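Putative TIM-barrel metal-dependent hydrolase (PDB 4DZI) is probably a metal-dependent hydrolase of the amidohydrolase superfamily, built on a TIM barrel with a two-metal site occupied here by cadmium. Local coordinates at residues C[10-15]-C[387-392]; C[97-102]-C[355-360]; C[361-364]-C[368-371]. One frame throughout, in Å; residues are numbered along the deposited sequence.

Interaction 2 lies at both cadmium ions, and each of the other two contacts touches it and shares one ion with it. Interaction 1, which packs strand 9-15 on helix 378-393, has its centre about 17 Å from that of interaction 2. The two meet through probable hydrogen bonds, D11 OD2 to S355 OG at 2.5 Å and, between backbones, H15 N to W357 O at 2.9 Å; both reach the cadmium ion of chain Q. Interaction 3, centred about 14 Å from interaction 2, joins it by a probable backbone hydrogen bond, L363 N to S355 O at 2.9 Å; these two share the cadmium ion of chain P and a water. Interactions 1 and 3 come no closer than about 6 Å between nearest atoms.

Interaction 1: C[10-15]-C[387-392]; sequences IDVDNH and DNALDL. With CD (cadmium ion), chain Q.
D11 OD1 accepts the backbone N-H of D13 at 3.1 Å (N-H...O 162°), an Asx turn at the chain corner where I10 and V12 lean on A389 of helix 378-393. The turn lies in strand 9-15 of the TIM barrel, whose D-N-H sequence places D13 and H15 on the metal. The donor reaches OD1 on the anti side, 29° out of the carboxylate plane. With OD2 turned to S355, both oxygens of this buried acid have partners.

Across the contact the interaction is wholly apolar. The methyl of A389 touches I10 CG2 at 3.5 Å and V12 CG1 at 3.7 Å, so two branched side chains close on a single CB. For I10 the torsion matters: with CG1 anti to the carbonyl carbon (chi1 -54°), the same rotamer sets CG2 anti to the backbone N, where it meets A389 CB. CG1 itself approaches L390 CG at 4.3 Å. No hydrogen bond links strand and helix through these residues, although I10 bonds to M385 through the backbone earlier in the same helix.

Beyond the corner the strand serves the metal. H15 NE2 binds the cadmium ion at 2.2 Å; H230, E293 and D356 complete the site. The D13 carboxylate chelates the same ion unevenly, OD1 at 2.2 Å and OD2 at 2.6 Å.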
ATOM      1  N   ILE C  10     -12.309  18.885 -23.145  1.00 12.89           N
ATOM      2  CA  ILE C  10     -11.825  17.584 -23.572  1.00 10.20           C
ATOM      3  C   ILE C  10     -11.878  16.728 -22.289  1.00 15.66           C
ATOM      4  O   ILE C  10     -11.189  17.038 -21.342  1.00 14.84           O
ATOM      5  CB  ILE C  10     -10.368  17.669 -24.060  1.00 14.32           C
ATOM      6  CG1 ILE C  10     -10.226  18.739 -25.157  1.00 18.37           C
ATOM      7  CG2 ILE C  10      -9.860  16.274 -24.485  1.00 13.54           C
ATOM      8  CD1 ILE C  10     -10.897  18.397 -26.459  1.00 21.35           C
ATOM      9  N   ASP C  11     -12.734  15.719 -22.264  1.00 12.24           N
ATOM     10  CA  ASP C  11     -12.989  14.903 -21.055  1.00 13.73           C
ATOM     11  C   ASP C  11     -12.186  13.619 -21.174  1.00 13.87           C
ATOM     12  O   ASP C  11     -12.466  12.788 -22.061  1.00 12.99           O
ATOM     13  CB  ASP C  11     -14.494  14.596 -21.011  1.00 11.81           C
ATOM     14  CG  ASP C  11     -14.948  14.055 -19.665  1.00 15.73           C
ATOM     15  OD1 ASP C  11     -14.117  13.418 -18.993  1.00 13.82           O
ATOM     16  OD2 ASP C  11     -16.137  14.250 -19.293  1.00 14.61           O
ATOM     17  N   VAL C  12     -11.176  13.416 -20.313  1.00 11.64           N
ATOM     18  CA  VAL C  12     -10.319  12.232 -20.481  1.00 10.81           C
ATOM     19  C   VAL C  12     -10.881  10.971 -19.809  1.00  9.08           C
ATOM     20  O   VAL C  12     -10.256   9.910 -19.844  1.00 11.60           O
ATOM     21  CB  VAL C  12      -8.862  12.478 -20.014  1.00 11.33           C
ATOM     22  CG1 VAL C  12      -8.273  13.748 -20.697  1.00 12.58           C
ATOM     23  CG2 VAL C  12      -8.759  12.587 -18.492  1.00 14.42           C
ATOM     24  N   ASP C  13     -12.070  11.074 -19.224  1.00 12.00           N
ATOM     25  CA  ASP C  13     -12.640   9.883 -18.578  1.00 10.89           C
ATOM     26  C   ASP C  13     -14.119   9.807 -18.862  1.00  9.91           C
ATOM     27  O   ASP C  13     -14.942  10.397 -18.151  1.00 13.01           O
ATOM     28  CB  ASP C  13     -12.453   9.916 -17.059  1.00  9.17           C
ATOM     29  CG  ASP C  13     -12.765   8.591 -16.414  1.00 12.06           C
ATOM     30  OD1 ASP C  13     -13.216   7.645 -17.125  1.00 11.92           O
ATOM     31  OD2 ASP C  13     -12.591   8.525 -15.174  1.00 13.53           O
ATOM     32  N   ASN C  14     -14.436   9.035 -19.908  1.00 10.64           N
ATOM     33  CA  ASN C  14     -15.832   8.715 -20.187  1.00 11.29           C
ATOM     34  C   ASN C  14     -15.942   7.222 -20.427  1.00 10.42           C
ATOM     35  O   ASN C  14     -14.966   6.556 -20.728  1.00 12.25           O
ATOM     36  CB  ASN C  14     -16.317   9.477 -21.440  1.00 13.94           C
ATOM     37  CG  ASN C  14     -17.135  10.721 -21.127  1.00 16.37           C
ATOM     38  OD1 ASN C  14     -18.121  11.009 -21.832  1.00 16.82           O
ATOM     39  ND2 ASN C  14     -16.698  11.519 -20.155  1.00 15.23           N
ATOM     40  N   HIS C  15     -17.149   6.681 -20.233  1.00 12.20           N
ATOM     41  CA  HIS C  15     -17.391   5.250 -20.478  1.00 10.43           C
ATOM     42  C   HIS C  15     -18.536   4.934 -21.422  1.00 12.35           C
ATOM     43  O   HIS C  15     -19.464   5.720 -21.560  1.00 12.44           O
ATOM     44  CB  HIS C  15     -17.626   4.528 -19.131  1.00 11.13           C
ATOM     45  CG  HIS C  15     -16.408   4.526 -18.257  1.00 11.86           C
ATOM     46  ND1 HIS C  15     -15.440   3.611 -18.399  1.00 13.29           N
ATOM     47  CD2 HIS C  15     -15.973   5.417 -17.276  1.00 13.74           C
ATOM     48  CE1 HIS C  15     -14.435   3.872 -17.539  1.00  8.32           C
ATOM     49  NE2 HIS C  15     -14.750   4.968 -16.849  1.00 11.27           N
ATOM     50  N   ASP C 387      -6.642  22.061 -22.678  1.00 13.65           N
ATOM     51  CA  ASP C 387      -5.391  21.989 -23.417  1.00 14.73           C
ATOM     52  C   ASP C 387      -4.364  20.991 -22.899  1.00 15.23           C
ATOM     53  O   ASP C 387      -3.528  20.491 -23.669  1.00 15.91           O
ATOM     54  CB  ASP C 387      -4.804  23.372 -23.547  1.00 17.80           C
ATOM     55  CG  ASP C 387      -5.631  24.234 -24.489  1.00 31.60           C
ATOM     56  OD1 ASP C 387      -6.064  23.714 -25.535  1.00 28.70           O
ATOM     57  OD2 ASP C 387      -5.853  25.402 -24.190  1.00 26.91           O
ATOM     58  N   ASN C 388      -4.395  20.677 -21.603  1.00 13.66           N
ATOM     59  CA  ASN C 388      -3.449  19.671 -21.147  1.00 15.35           C
ATOM     60  C   ASN C 388      -3.717  18.323 -21.807  1.00 11.89           C
ATOM     61  O   ASN C 388      -2.797  17.573 -22.075  1.00 14.59           O
ATOM     62  CB  ASN C 388      -3.547  19.482 -19.641  1.00 12.78           C
ATOM     63  CG  ASN C 388      -3.021  20.690 -18.877  1.00 16.00           C
ATOM     64  OD1 ASN C 388      -2.303  21.527 -19.422  1.00 16.84           O
ATOM     65  ND2 ASN C 388      -3.375  20.779 -17.613  1.00 13.95           N
ATOM     66  N   ALA C 389      -4.986  17.991 -22.012  1.00 12.05           N
ATOM     67  CA  ALA C 389      -5.351  16.725 -22.674  1.00 11.47           C
ATOM     68  C   ALA C 389      -4.829  16.727 -24.117  1.00 11.96           C
ATOM     69  O   ALA C 389      -4.375  15.716 -24.606  1.00 13.46           O
ATOM     70  CB  ALA C 389      -6.857  16.526 -22.661  1.00 12.72           C
ATOM     71  N   LEU C 390      -4.928  17.880 -24.789  1.00 15.68           N
ATOM     72  CA  LEU C 390      -4.429  17.962 -26.160  1.00 18.19           C
ATOM     73  C   LEU C 390      -2.909  17.834 -26.155  1.00 15.82           C
ATOM     74  O   LEU C 390      -2.336  17.168 -27.024  1.00 17.47           O
ATOM     75  CB  LEU C 390      -4.896  19.272 -26.815  1.00 15.17           C
ATOM     76  CG  LEU C 390      -6.405  19.275 -27.036  1.00 16.95           C
ATOM     77  CD1 LEU C 390      -6.892  20.683 -27.378  1.00 20.36           C
ATOM     78  CD2 LEU C 390      -6.762  18.300 -28.150  1.00 24.56           C
ATOM     79  N   ASP C 391      -2.253  18.389 -25.130  1.00 15.90           N
ATOM     80  CA  ASP C 391      -0.806  18.191 -24.980  1.00 18.54           C
ATOM     81  C   ASP C 391      -0.436  16.694 -24.805  1.00 18.98           C
ATOM     82  O   ASP C 391       0.511  16.176 -25.411  1.00 19.00           O
ATOM     83  CB  ASP C 391      -0.318  18.918 -23.738  1.00 16.39           C
ATOM     84  CG  ASP C 391      -0.269  20.442 -23.881  1.00 25.88           C
ATOM     85  OD1 ASP C 391      -0.453  21.015 -24.977  1.00 21.95           O
ATOM     86  OD2 ASP C 391      -0.050  21.085 -22.841  1.00 22.87           O
ATOM     87  N   LEU C 392      -1.189  15.996 -23.947  1.00 12.77           N
ATOM     88  CA  LEU C 392      -0.995  14.577 -23.729  1.00 13.14           C
ATOM     89  C   LEU C 392      -1.067  13.760 -25.023  1.00 15.51           C
ATOM     90  O   LEU C 392      -0.238  12.891 -25.236  1.00 15.43           O
ATOM     91  CB  LEU C 392      -2.030  14.066 -22.716  1.00 11.30           C
ATOM     92  CG  LEU C 392      -2.179  12.551 -22.617  1.00 12.81           C
ATOM     93  CD1 LEU C 392      -0.962  11.856 -21.965  1.00 14.23           C
ATOM     94  CD2 LEU C 392      -3.457  12.281 -21.795  1.00 16.39           C
TER
HETATM   95 CD    CD Q 502     -13.454   6.123 -15.515  1.00 12.10          CD

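Interaction 2: C[97-102]-C[355-360]; sequences HPEYQN and SDWPHG. With CD (cadmium ion), chain P; CD (cadmium ion), chain Q.
In the metal-bearing loop 355-360, W357 and P358, joined by a cis peptide bond, pack against Y100 of the 3-10 turn at 98-100. The loop also carries D356, probably the counterpart of the aspartate that amidohydrolases supply from the end of the last barrel strand. Y100 is the centre of this contact. P358 CG sits over one face of its ring, a CH-pi contact with CG 4.1 Å from the centroid and 23° off the normal, while H97 CB covers the opposite face. The closest approach is P358 CB to Y100 CE1, 3.5 Å. With W357 the geometry is offset edge-to-face: the Y100 edge points at the indole face, the planes stand at 72°, and Y100 CE1 comes 3.7 Å from W357 CH2.

E99 CG meets W357 CH2 at the edge of the indole, near the ring plane, and the carboxylate is nearly coplanar with that ring. The E99 chain is bent at chi2 (-85°), which turns the carboxylate back to H97; ND1 of H97 gives a 2.8 Å hydrogen bond to E99 OE2 on the syn side. R106 from helix 103-113 also holds this turn, through the E99 carbonyl.

On the metal side, S355 OG accepts the N-H of W357 in an ST turn. H359 ND1 binds the cadmium of chain P. D356 OD1 bridges the two ions, 2.3 Å from the cadmium of chain Q and 2.7 Å from that of chain P, and D356 OD2 binds the chain P ion at 2.4 Å.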
ATOM      1  N   HIS C  97     -31.325   5.260 -22.529  1.00 16.75           N
ATOM      2  CA  HIS C  97     -30.007   5.886 -22.703  1.00 16.63           C
ATOM      3  C   HIS C  97     -29.177   5.270 -23.764  1.00 15.31           C
ATOM      4  O   HIS C  97     -28.121   4.685 -23.493  1.00 16.70           O
ATOM      5  CB  HIS C  97     -29.268   5.914 -21.367  1.00 19.56           C
ATOM      6  CG  HIS C  97     -29.958   6.789 -20.374  1.00 15.72           C
ATOM      7  ND1 HIS C  97     -29.833   8.128 -20.386  1.00 18.11           N
ATOM      8  CD2 HIS C  97     -30.919   6.495 -19.403  1.00 24.48           C
ATOM      9  CE1 HIS C  97     -30.620   8.658 -19.430  1.00 18.74           C
ATOM     10  NE2 HIS C  97     -31.282   7.661 -18.837  1.00 19.46           N
ATOM     11  N   PRO C  98     -29.612   5.371 -25.016  1.00 13.95           N
ATOM     12  CA  PRO C  98     -28.870   4.807 -26.109  1.00 18.88           C
ATOM     13  C   PRO C  98     -27.449   5.349 -26.208  1.00 15.79           C
ATOM     14  O   PRO C  98     -26.613   4.693 -26.806  1.00 15.00           O
ATOM     15  CB  PRO C  98     -29.678   5.239 -27.360  1.00 24.35           C
ATOM     16  CG  PRO C  98     -30.493   6.389 -26.913  1.00 22.57           C
ATOM     17  CD  PRO C  98     -30.832   6.079 -25.476  1.00 17.91           C
ATOM     18  N   GLU C  99     -27.197   6.529 -25.641  1.00 16.84           N
ATOM     19  CA  GLU C  99     -25.868   7.159 -25.720  1.00 14.24           C
ATOM     20  C   GLU C  99     -24.819   6.335 -24.952  1.00 14.95           C
ATOM     21  O   GLU C  99     -23.598   6.551 -25.118  1.00 15.38           O
ATOM     22  CB  GLU C  99     -25.913   8.601 -25.198  1.00 13.78           C
ATOM     23  CG  GLU C  99     -26.204   8.781 -23.698  1.00 15.95           C
ATOM     24  CD  GLU C  99     -27.678   8.785 -23.326  1.00 21.01           C
ATOM     25  OE1 GLU C  99     -28.558   8.373 -24.134  1.00 18.26           O
ATOM     26  OE2 GLU C  99     -27.964   9.222 -22.201  1.00 21.33           O
ATOM     27  N   TYR C 100     -25.281   5.372 -24.150  1.00 16.17           N
ATOM     28  CA  TYR C 100     -24.284   4.506 -23.452  1.00 14.56           C
ATOM     29  C   TYR C 100     -23.672   3.438 -24.367  1.00 18.81           C
ATOM     30  O   TYR C 100     -22.615   2.861 -24.094  1.00 13.73           O
ATOM     31  CB  TYR C 100     -24.934   3.812 -22.238  1.00 13.54           C
ATOM     32  CG  TYR C 100     -25.443   4.722 -21.170  1.00 13.31           C
ATOM     33  CD1 TYR C 100     -25.130   6.100 -21.144  1.00 13.73           C
ATOM     34  CD2 TYR C 100     -26.211   4.221 -20.140  1.00 14.16           C
ATOM     35  CE1 TYR C 100     -25.633   6.938 -20.169  1.00 12.64           C
ATOM     36  CE2 TYR C 100     -26.679   5.042 -19.146  1.00 14.97           C
ATOM     37  CZ  TYR C 100     -26.391   6.397 -19.149  1.00 16.27           C
ATOM     38  OH  TYR C 100     -26.882   7.198 -18.148  1.00 16.56           O
ATOM     39  N   GLN C 101     -24.356   3.102 -25.446  1.00 13.04           N
ATOM     40  CA  GLN C 101     -23.919   2.028 -26.296  1.00 13.66           C
ATOM     41  C   GLN C 101     -23.913   2.366 -27.786  1.00 13.61           C
ATOM     42  O   GLN C 101     -23.461   1.556 -28.600  1.00 18.79           O
ATOM     43  CB  GLN C 101     -24.781   0.774 -26.072  1.00 13.21           C
ATOM     44  CG  GLN C 101     -24.884   0.373 -24.599  1.00 15.17           C
ATOM     45  CD  GLN C 101     -25.518  -1.003 -24.460  1.00 23.02           C
ATOM     46  OE1 GLN C 101     -26.664  -1.190 -24.877  1.00 24.53           O
ATOM     47  NE2 GLN C 101     -24.795  -1.964 -23.884  1.00 15.81           N
ATOM     48  N   ASN C 102     -24.377   3.555 -28.126  1.00 16.31           N
ATOM     49  CA  ASN C 102     -24.488   3.969 -29.544  1.00 17.52           C
ATOM     50  C   ASN C 102     -23.743   5.269 -29.821  1.00 12.32           C
ATOM     51  O   ASN C 102     -24.024   6.295 -29.172  1.00 14.73           O
ATOM     52  CB  ASN C 102     -25.967   4.200 -29.875  1.00 15.62           C
ATOM     53  CG  ASN C 102     -26.201   4.559 -31.342  1.00 32.36           C
ATOM     54  OD1 ASN C 102     -26.263   5.732 -31.718  1.00 25.54           O
ATOM     55  ND2 ASN C 102     -26.352   3.542 -32.172  1.00 27.89           N
ATOM     56  N   SER C 355     -14.464  13.347 -16.088  1.00 12.39           N
ATOM     57  CA  SER C 355     -15.712  13.321 -15.331  1.00 11.98           C
ATOM     58  C   SER C 355     -16.157  11.915 -14.909  1.00 13.26           C
ATOM     59  O   SER C 355     -16.927  11.783 -13.944  1.00 16.05           O
ATOM     60  CB  SER C 355     -16.850  13.891 -16.197  1.00 14.11           C
ATOM     61  OG  SER C 355     -17.062  13.024 -17.300  1.00 13.16           O
ATOM     62  N   ASP C 356     -15.695  10.888 -15.628  1.00 12.81           N
ATOM     63  CA  ASP C 356     -16.115   9.498 -15.420  1.00 11.42           C
ATOM     64  C   ASP C 356     -17.566   9.303 -15.773  1.00 13.01           C
ATOM     65  O   ASP C 356     -18.209   8.378 -15.298  1.00 14.89           O
ATOM     66  CB  ASP C 356     -15.887   9.054 -13.963  1.00 15.01           C
ATOM     67  CG  ASP C 356     -15.903   7.531 -13.793  1.00 11.91           C
ATOM     68  OD1 ASP C 356     -15.519   6.772 -14.699  1.00 14.67           O
ATOM     69  OD2 ASP C 356     -16.266   7.107 -12.679  1.00 16.39           O
ATOM     70  N   TRP C 357     -18.100  10.191 -16.600  1.00 11.50           N
ATOM     71  CA  TRP C 357     -19.491  10.005 -17.032  1.00  9.78           C
ATOM     72  C   TRP C 357     -19.652   8.811 -17.950  1.00  9.88           C
ATOM     73  O   TRP C 357     -18.829   8.574 -18.826  1.00 11.65           O
ATOM     74  CB  TRP C 357     -19.906  11.311 -17.739  1.00 12.33           C
ATOM     75  CG  TRP C 357     -21.401  11.439 -17.863  1.00 12.37           C
ATOM     76  CD1 TRP C 357     -22.280  12.013 -16.951  1.00 16.34           C
ATOM     77  CD2 TRP C 357     -22.250  10.988 -18.971  1.00 12.15           C
ATOM     78  NE1 TRP C 357     -23.587  11.942 -17.411  1.00 13.01           N
ATOM     79  CE2 TRP C 357     -23.631  11.322 -18.595  1.00 11.88           C
ATOM     80  CE3 TRP C 357     -22.022  10.336 -20.178  1.00 13.67           C
ATOM     81  CZ2 TRP C 357     -24.716  11.032 -19.429  1.00 14.32           C
ATOM     82  CZ3 TRP C 357     -23.120  10.065 -21.006  1.00 16.73           C
ATOM     83  CH2 TRP C 357     -24.439  10.387 -20.619  1.00 14.24           C
ATOM     84  N   PRO C 358     -20.732   8.008 -17.800  1.00 12.48           N
ATOM     85  CA  PRO C 358     -21.925   8.161 -16.990  1.00 12.43           C
ATOM     86  C   PRO C 358     -21.905   7.326 -15.716  1.00 13.37           C
ATOM     87  O   PRO C 358     -22.958   7.008 -15.199  1.00 12.97           O
ATOM     88  CB  PRO C 358     -22.982   7.550 -17.898  1.00 11.99           C
ATOM     89  CG  PRO C 358     -22.302   6.389 -18.495  1.00 14.27           C
ATOM     90  CD  PRO C 358     -20.898   6.899 -18.767  1.00 15.24           C
ATOM     91  N   HIS C 359     -20.731   6.957 -15.203  1.00 12.02           N
ATOM     92  CA  HIS C 359     -20.754   6.094 -14.008  1.00 11.67           C
ATOM     93  C   HIS C 359     -21.384   6.708 -12.784  1.00 18.19           C
ATOM     94  O   HIS C 359     -21.405   7.906 -12.616  1.00 16.11           O
ATOM     95  CB  HIS C 359     -19.303   5.674 -13.678  1.00 12.24           C
ATOM     96  CG  HIS C 359     -18.744   4.607 -14.591  1.00 11.59           C
ATOM     97  ND1 HIS C 359     -17.474   4.087 -14.433  1.00 11.53           N
ATOM     98  CD2 HIS C 359     -19.313   3.925 -15.645  1.00 11.93           C
ATOM     99  CE1 HIS C 359     -17.274   3.139 -15.350  1.00 11.43           C
ATOM    100  NE2 HIS C 359     -18.407   3.021 -16.081  1.00 14.54           N
ATOM    101  N   GLY C 360     -21.911   5.873 -11.882  1.00 12.91           N
ATOM    102  CA  GLY C 360     -22.591   6.447 -10.723  1.00 12.28           C
ATOM    103  C   GLY C 360     -21.675   7.266  -9.824  1.00 15.84           C
ATOM    104  O   GLY C 360     -22.101   8.265  -9.206  1.00 16.92           O
TER
HETATM  105 CD    CD P 501     -15.904   4.800 -12.899  1.00 14.22          CD
HETATM  106 CD    CD Q 502     -13.454   6.123 -15.515  1.00 12.10          CD
HETATM  107  O   HOH W   1     -14.980   2.497 -13.032  1.00 15.79           O

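Interaction 3: C[361-364]-C[368-371]; sequences EGLA and SFTA. With CD (cadmium ion), chain P.
Apolar contact carries this short-range interaction, in which one leucine, L363, packs against the 3-10 segment through 368-371; both parts belong to the long connection of the amidohydrolase barrel between the metal loop and helix 378-393. L363 CD1 does most of the touching. It lies 3.8 Å from F369 CB and equally 3.8 Å from F369 N, so the methyl rests where side chain and backbone of F369 meet. CG stands anti to the carbonyl carbon (chi1 -58°) and CD1 continues an extended chain (chi2 176°), which carries the methyl across to the turn. Toward the phenyl ring CD1 arrives at the edge, near the ring plane, 4.2 Å from CD2, and covers neither face. F369 also packs edge-to-face on the ring of F353 and touches Y335, a residue that L363 contacts too.

The polar part is small and does not cross the contact. S368 OG passes 3.9 Å from L363 CD1, a van der Waals approach to a methyl; the hydroxyl's hydrogen bond goes to the carbonyl oxygen of S365, three residues earlier. Within the turn, A371 N donates to S368 O at 3.0 Å.

Metal coordination occupies the other end of 361-364. E361 OE2 binds the cadmium ion of chain P at 2.2 Å, and a water binds that ion at 2.5 Å; D356, H359 and E293 supply the remaining ligands from the protein. The E361 chain, bent at chi2 (-86°), folds its carboxylate toward the ion.

With no directional bond between the two segments, their contact rests on the shape fit of L363 CD1 against F369, whereas two residues before that leucine the E361 carboxylate is held by the metal.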
ATOM      1  N   GLU C 361     -20.406   6.844  -9.758  1.00 14.36           N
ATOM      2  CA  GLU C 361     -19.368   7.540  -8.966  1.00 17.18           C
ATOM      3  C   GLU C 361     -18.772   8.756  -9.690  1.00 20.42           C
ATOM      4  O   GLU C 361     -17.938   9.491  -9.125  1.00 18.53           O
ATOM      5  CB  GLU C 361     -18.237   6.555  -8.581  1.00 16.27           C
ATOM      6  CG  GLU C 361     -17.404   5.993  -9.759  1.00 15.26           C
ATOM      7  CD  GLU C 361     -17.985   4.747 -10.433  1.00 16.48           C
ATOM      8  OE1 GLU C 361     -19.166   4.400 -10.124  1.00 18.85           O
ATOM      9  OE2 GLU C 361     -17.265   4.078 -11.259  1.00 15.59           O
ATOM     10  N   GLY C 362     -19.216   8.989 -10.918  1.00 15.60           N
ATOM     11  CA  GLY C 362     -18.727  10.122 -11.704  1.00 15.19           C
ATOM     12  C   GLY C 362     -19.549  11.375 -11.486  1.00 19.10           C
ATOM     13  O   GLY C 362     -20.467  11.423 -10.647  1.00 17.26           O
ATOM     14  N   LEU C 363     -19.213  12.433 -12.218  1.00 16.07           N
ATOM     15  CA  LEU C 363     -20.024  13.646 -12.186  1.00 13.28           C
ATOM     16  C   LEU C 363     -21.278  13.519 -13.056  1.00 17.39           C
ATOM     17  O   LEU C 363     -21.219  13.052 -14.187  1.00 18.35           O
ATOM     18  CB  LEU C 363     -19.219  14.823 -12.695  1.00 13.25           C
ATOM     19  CG  LEU C 363     -17.933  15.134 -11.952  1.00 17.96           C
ATOM     20  CD1 LEU C 363     -17.233  16.280 -12.695  1.00 17.22           C
ATOM     21  CD2 LEU C 363     -18.234  15.469 -10.503  1.00 20.86           C
ATOM     22  N   ALA C 364     -22.408  13.981 -12.542  1.00 19.23           N
ATOM     23  CA  ALA C 364     -23.634  13.986 -13.331  1.00 17.62           C
ATOM     24  C   ALA C 364     -23.486  14.937 -14.508  1.00 18.58           C
ATOM     25  O   ALA C 364     -23.948  14.654 -15.607  1.00 19.09           O
ATOM     26  CB  ALA C 364     -24.809  14.430 -12.468  1.00 22.43           C
ATOM     27  N   SER C 368     -19.260  20.495 -14.577  1.00 19.40           N
ATOM     28  CA  SER C 368     -19.284  20.930 -13.164  1.00 14.49           C
ATOM     29  C   SER C 368     -17.947  20.713 -12.453  1.00 16.77           C
ATOM     30  O   SER C 368     -17.750  21.173 -11.328  1.00 20.82           O
ATOM     31  CB  SER C 368     -20.424  20.258 -12.386  1.00 21.59           C
ATOM     32  OG  SER C 368     -20.155  18.889 -12.221  1.00 23.54           O
ATOM     33  N   PHE C 369     -17.013  20.032 -13.113  1.00 18.42           N
ATOM     34  CA  PHE C 369     -15.663  19.886 -12.563  1.00 16.58           C
ATOM     35  C   PHE C 369     -15.080  21.272 -12.263  1.00 20.42           C
ATOM     36  O   PHE C 369     -14.271  21.420 -11.364  1.00 17.55           O
ATOM     37  CB  PHE C 369     -14.794  19.127 -13.569  1.00 16.48           C
ATOM     38  CG  PHE C 369     -13.430  18.721 -13.060  1.00 20.75           C
ATOM     39  CD1 PHE C 369     -12.342  19.578 -13.182  1.00 21.57           C
ATOM     40  CD2 PHE C 369     -13.227  17.452 -12.530  1.00 23.64           C
ATOM     41  CE1 PHE C 369     -11.089  19.210 -12.755  1.00 17.56           C
ATOM     42  CE2 PHE C 369     -11.964  17.068 -12.105  1.00 21.48           C
ATOM     43  CZ  PHE C 369     -10.896  17.948 -12.217  1.00 18.70           C
ATOM     44  N   THR C 370     -15.484  22.303 -13.014  1.00 17.34           N
ATOM     45  CA  THR C 370     -14.914  23.609 -12.788  1.00 15.28           C
ATOM     46  C   THR C 370     -15.168  24.181 -11.394  1.00 17.50           C
ATOM     47  O   THR C 370     -14.414  25.071 -10.954  1.00 17.86           O
ATOM     48  CB  THR C 370     -15.414  24.651 -13.820  1.00 19.26           C
ATOM     49  OG1 THR C 370     -16.839  24.724 -13.759  1.00 19.64           O
ATOM     50  CG2 THR C 370     -15.012  24.244 -15.267  1.00 17.72           C
ATOM     51  N   ALA C 371     -16.206  23.681 -10.726  1.00 21.01           N
ATOM     52  CA  ALA C 371     -16.492  24.090  -9.349  1.00 26.11           C
ATOM     53  C   ALA C 371     -15.283  23.818  -8.439  1.00 18.22           C
ATOM     54  O   ALA C 371     -15.110  24.514  -7.430  1.00 26.94           O
ATOM     55  CB  ALA C 371     -17.755  23.400  -8.809  1.00 26.53           C
TER
HETATM   56 CD    CD P 501     -15.904   4.800 -12.899  1.00 14.22          CD
HETATM   57  O   HOH W   1     -14.980   2.497 -13.032  1.00 15.79           O